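Local coordinates for protein peptidoglycan-binding domain 1 (Burkholderia, PDB 5NM7) that probably degrades bacterial cell-wall peptidoglycan as a modular phage endolysin that joins a peptidoglycan-binding domain to a lysozyme-like N-acetylmuramidase domain, at residues A[54-59]-A[97-102]; A[117-122]-A[158-163]. All coordinates share one frame; numbering follows the deposited sequence.

Contact 1: A[54-59]-A[97-102]. With GLY (glycine), chain C.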
# COMPACT_ATOMS: atom_id res chain seq x y z
N ASP A 54 2.52 1.64 12.97
CA ASP A 54 2.55 3.00 12.39
C ASP A 54 1.96 4.06 13.31
O ASP A 54 1.99 5.25 13.00
CB ASP A 54 1.89 3.07 11.01
CG ASP A 54 0.42 2.64 11.01
OD1 ASP A 54 -0.17 2.55 12.11
OD2 ASP A 54 -0.12 2.39 9.89
N GLY A 55 1.41 3.65 14.45
CA GLY A 55 0.83 4.63 15.38
C GLY A 55 -0.47 5.25 14.92
O GLY A 55 -0.93 6.21 15.53
N ILE A 56 -1.10 4.68 13.88
CA ILE A 56 -2.36 5.14 13.34
C ILE A 56 -3.42 4.10 13.65
O ILE A 56 -3.26 2.93 13.28
CB ILE A 56 -2.27 5.41 11.83
CG1 ILE A 56 -1.25 6.53 11.56
CG2 ILE A 56 -3.62 5.81 11.25
CD1 ILE A 56 -0.73 6.53 10.13
N ALA A 57 -4.46 4.53 14.38
CA ALA A 57 -5.54 3.60 14.75
C ALA A 57 -6.53 3.57 13.61
O ALA A 57 -7.54 4.29 13.60
CB ALA A 57 -6.20 4.02 16.05
N GLY A 58 -6.24 2.71 12.63
CA GLY A 58 -7.16 2.54 11.50
C GLY A 58 -7.99 1.29 11.65
O GLY A 58 -8.01 0.68 12.73
N PRO A 59 -8.64 0.85 10.56
CA PRO A 59 -9.58 -0.29 10.65
C PRO A 59 -8.93 -1.60 11.09
O PRO A 59 -9.53 -2.39 11.83
CB PRO A 59 -10.14 -0.39 9.22
CG PRO A 59 -9.85 0.92 8.59
CD PRO A 59 -8.62 1.45 9.20
N VAL A 97 7.90 4.66 3.62
CA VAL A 97 7.33 4.32 2.31
C VAL A 97 6.02 3.57 2.43
O VAL A 97 5.06 3.85 1.71
CB VAL A 97 8.30 3.50 1.46
CG1 VAL A 97 7.62 2.99 0.20
CG2 VAL A 97 9.43 4.40 1.06
N ASN A 98 5.99 2.60 3.31
CA ASN A 98 4.77 1.85 3.55
C ASN A 98 3.64 2.75 4.01
O ASN A 98 2.53 2.67 3.50
CB ASN A 98 5.01 0.76 4.55
CG ASN A 98 3.82 -0.16 4.67
OD1 ASN A 98 3.39 -0.77 3.69
ND2 ASN A 98 3.27 -0.25 5.86
N GLU A 99 3.92 3.62 4.97
CA GLU A 99 2.89 4.55 5.43
C GLU A 99 2.35 5.47 4.37
O GLU A 99 1.13 5.69 4.27
CB GLU A 99 3.43 5.38 6.62
CG GLU A 99 2.40 6.34 7.23
CD GLU A 99 2.93 7.12 8.42
OE1 GLU A 99 3.75 6.60 9.16
OE2 GLU A 99 2.50 8.27 8.56
N VAL A 100 3.24 6.04 3.57
CA VAL A 100 2.84 7.06 2.63
C VAL A 100 2.34 6.48 1.31
O VAL A 100 1.37 7.00 0.73
CB VAL A 100 4.01 8.03 2.39
CG1 VAL A 100 3.64 9.03 1.32
CG2 VAL A 100 4.36 8.70 3.71
N GLU A 101 3.00 5.43 0.82
CA GLU A 101 2.78 4.94 -0.53
C GLU A 101 1.79 3.79 -0.62
O GLU A 101 1.21 3.60 -1.67
CB GLU A 101 4.06 4.50 -1.18
CG GLU A 101 5.08 5.61 -1.31
CD GLU A 101 4.72 6.63 -2.36
OE1 GLU A 101 3.64 6.58 -2.98
OE2 GLU A 101 5.58 7.55 -2.62
N SER A 102 1.60 3.07 0.45
CA SER A 102 0.63 1.98 0.41
C SER A 102 -0.79 2.55 0.37
O SER A 102 -1.08 3.55 1.00
CB SER A 102 0.76 1.11 1.65
OG SER A 102 -0.19 0.04 1.57
N GLY C . -2.48 1.31 10.82
CA GLY C . -3.62 1.19 9.85
C GLY C . -4.80 0.40 10.38
O GLY C . -5.64 -0.01 9.58
OXT GLY C . -4.93 0.20 11.61
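Asp-54 and Glu-99 mark the closest backbone approach, with 7.1 Å between their CA atoms. Segment 54-59 is an irregular loop that leads into helix 59-67, and Gly-58 is the N-cap. Residues 97-101 are the last of helix 91-101, and Ser-102 leaves it. The loop belongs to the peptidoglycan-binding region and the helix to the N-acetylmuramidase region. The loop starts with an Asx turn: Ile-56 N donates to Asp-54 OD1 over 2.9 Å, from above the carboxylate plane. Gln-46 also donates to OD1.

Across the interface the touch is small and loose. Glu-99 has CG anti to its backbone N (chi1 -177°) and an extended chain beyond, which carries the carboxylate across to the loop. There Glu-99 OE2 lies 4.0 Å from Ile-56 CD1, and Glu-99 OE1 lies 4.4 Å from Asp-54 CB. The two carboxylates do not touch. Arg-260 makes a salt bridge to OE2 of Glu-99, and the hydroxyl of Tyr-261 is hydrogen-bonded to OE1.

The same loop holds a bound glycine at the start of helix 59-67. Lys-60 N and Thr-61 OG1 also bond to the glycine. Gly-58 N adds a weak bond of 3.0 Å to glycine OXT. The glycine amino N donates to Asp-54 OD2 at 2.8 Å and to Ile-56 O at 3.0 Å.

Contact 2: A[117-122]-A[158-163]; sequences YERHIM and YARLAS
Arg-160 is the first residue of 158-163 to reach the other segment, and its guanidinium lies beside Tyr-117. Its chain bends at chi3 (75°), which brings one face of the guanidinium over the ring edge of Tyr-117. Tyr-117 CD1 is 3.6 Å from Arg-160 CZ, and the two planes are 78° apart, so the approach is edge-to-face. Arg-160 NH1 also gives Tyr-117 O a weak, bent bond of 3.1 Å, and it makes a salt bridge with Glu-157. Arg-160 NH2 bonds to Ala-142 O and also to a water at the guanidinium edge, which accepts from NH2 at 2.8 Å. The water also donates to Tyr-117 O and accepts from Arg-119 N at 2.9 Å. This water lies where strand 115-117, an outer strand of the small three-stranded antiparallel sheet, gives way to helix 119-128, with Glu-118 as N-cap. Leu-161 follows with a looser apolar touch: its CD1 is 4.4 Å from Tyr-117 CD2. Its side chain also meets Thr-176 and Trp-178 of the neighbouring strand. Further along, Ser-163 OG turns back on its own helix and donates to Ala-159 O at 3.0 Å. Ser-163 N reaches the same oxygen from the opposite face of its plane.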
# COMPACT_ATOMS: atom_id res chain seq x y z
N TYR A 117 -7.69 -0.73 -13.41
CA TYR A 117 -7.48 -1.12 -14.79
C TYR A 117 -7.20 0.12 -15.66
O TYR A 117 -7.85 1.14 -15.48
CB TYR A 117 -8.71 -1.90 -15.27
CG TYR A 117 -8.69 -2.14 -16.76
CD1 TYR A 117 -9.40 -1.31 -17.60
CD2 TYR A 117 -7.92 -3.16 -17.31
CE1 TYR A 117 -9.37 -1.48 -18.96
CE2 TYR A 117 -7.89 -3.34 -18.68
CZ TYR A 117 -8.63 -2.50 -19.49
OH TYR A 117 -8.60 -2.64 -20.87
N GLU A 118 -6.18 0.02 -16.52
CA GLU A 118 -5.64 1.14 -17.28
C GLU A 118 -5.82 0.88 -18.78
O GLU A 118 -5.03 0.15 -19.40
CB GLU A 118 -4.15 1.33 -16.98
CG GLU A 118 -3.82 1.62 -15.52
CD GLU A 118 -4.14 3.04 -15.09
OE1 GLU A 118 -4.67 3.80 -15.91
OE2 GLU A 118 -3.85 3.39 -13.92
N ARG A 119 -6.88 1.46 -19.33
CA ARG A 119 -7.28 1.23 -20.71
C ARG A 119 -6.23 1.66 -21.73
O ARG A 119 -6.15 1.08 -22.81
CB ARG A 119 -8.59 1.92 -21.02
CG ARG A 119 -8.55 3.42 -20.94
CD ARG A 119 -9.91 3.99 -21.24
NE ARG A 119 -9.88 5.43 -21.24
CZ ARG A 119 -10.96 6.21 -21.19
NH1 ARG A 119 -12.19 5.69 -21.18
NH2 ARG A 119 -10.80 7.52 -21.13
N HIS A 120 -5.46 2.69 -21.37
CA HIS A 120 -4.35 3.13 -22.25
C HIS A 120 -3.17 2.17 -22.25
O HIS A 120 -2.49 2.04 -23.27
CB HIS A 120 -3.97 4.58 -21.94
CG HIS A 120 -3.19 4.76 -20.69
ND1 HIS A 120 -3.75 4.62 -19.44
CD2 HIS A 120 -1.89 5.06 -20.49
CE1 HIS A 120 -2.82 4.81 -18.52
NE2 HIS A 120 -1.69 5.11 -19.13
N ILE A 121 -2.94 1.46 -21.15
CA ILE A 121 -1.97 0.40 -21.13
C ILE A 121 -2.50 -0.84 -21.85
O ILE A 121 -1.73 -1.56 -22.50
CB ILE A 121 -1.52 0.04 -19.69
CG1 ILE A 121 -0.97 1.29 -18.96
CG2 ILE A 121 -0.47 -1.05 -19.69
CD1 ILE A 121 0.19 1.98 -19.66
N MET A 122 -3.80 -1.13 -21.72
CA MET A 122 -4.39 -2.23 -22.49
C MET A 122 -4.15 -2.00 -23.99
O MET A 122 -3.67 -2.90 -24.68
CB MET A 122 -5.88 -2.37 -22.25
CG MET A 122 -6.51 -3.58 -22.96
SD MET A 122 -5.95 -5.13 -22.30
CE MET A 122 -7.21 -6.25 -22.92
N TYR A 158 -13.31 -4.66 -11.13
CA TYR A 158 -13.30 -6.06 -11.58
C TYR A 158 -14.23 -6.31 -12.75
O TYR A 158 -13.95 -7.19 -13.56
CB TYR A 158 -13.58 -7.02 -10.45
CG TYR A 158 -12.32 -7.31 -9.69
CD1 TYR A 158 -11.42 -8.25 -10.14
CD2 TYR A 158 -11.99 -6.57 -8.56
CE1 TYR A 158 -10.23 -8.48 -9.47
CE2 TYR A 158 -10.82 -6.81 -7.84
CZ TYR A 158 -9.92 -7.74 -8.32
OH TYR A 158 -8.75 -8.02 -7.64
N ALA A 159 -15.30 -5.55 -12.84
CA ALA A 159 -16.19 -5.62 -14.02
C ALA A 159 -15.44 -5.16 -15.28
O ALA A 159 -15.52 -5.80 -16.33
CB ALA A 159 -17.47 -4.81 -13.81
N ARG A 160 -14.70 -4.05 -15.16
CA ARG A 160 -13.89 -3.57 -16.26
C ARG A 160 -12.80 -4.60 -16.64
O ARG A 160 -12.58 -4.88 -17.83
CB ARG A 160 -13.25 -2.23 -15.91
CG ARG A 160 -14.25 -1.11 -15.71
CD ARG A 160 -13.54 0.20 -15.37
NE ARG A 160 -12.93 0.72 -16.56
CZ ARG A 160 -11.76 1.30 -16.67
NH1 ARG A 160 -10.89 1.40 -15.61
NH2 ARG A 160 -11.44 1.75 -17.89
N LEU A 161 -12.11 -5.12 -15.63
CA LEU A 161 -11.07 -6.13 -15.84
C LEU A 161 -11.67 -7.39 -16.55
O LEU A 161 -11.11 -7.87 -17.54
CB LEU A 161 -10.41 -6.55 -14.55
CG LEU A 161 -9.34 -7.63 -14.64
CD1 LEU A 161 -8.24 -7.23 -15.59
CD2 LEU A 161 -8.77 -7.98 -13.28
N ALA A 162 -12.83 -7.84 -16.06
CA ALA A 162 -13.50 -9.03 -16.58
C ALA A 162 -13.81 -8.83 -18.07
O ALA A 162 -13.64 -9.78 -18.86
CB ALA A 162 -14.76 -9.33 -15.79
N SER A 163 -14.27 -7.63 -18.44
CA SER A 163 -14.56 -7.29 -19.84
C SER A 163 -13.30 -7.23 -20.67
O SER A 163 -13.21 -7.83 -21.74
CB SER A 163 -15.35 -6.01 -19.96
OG SER A 163 -16.50 -6.03 -19.16
O HOH W 1 -8.85 2.66 -17.54

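The two contacts follow one another along the chain, and contact 1 closes before contact 2 opens. Their centres are 28 Å apart, their nearest atoms about 13 Å, and they do not touch. Contact 1 is the more central, with its centre 8 Å from that of the chain, against 20 Å for contact 2. It joins the two family regions beside a glycine site. Contact 2 lies wholly within the N-acetylmuramidase region and ties helix 156-167 to the strand-to-helix junction at 117-119. Near it, a triethylene glycol, probably from the crystallisation liquor, is about 4 Å from the side chain of Leu-161.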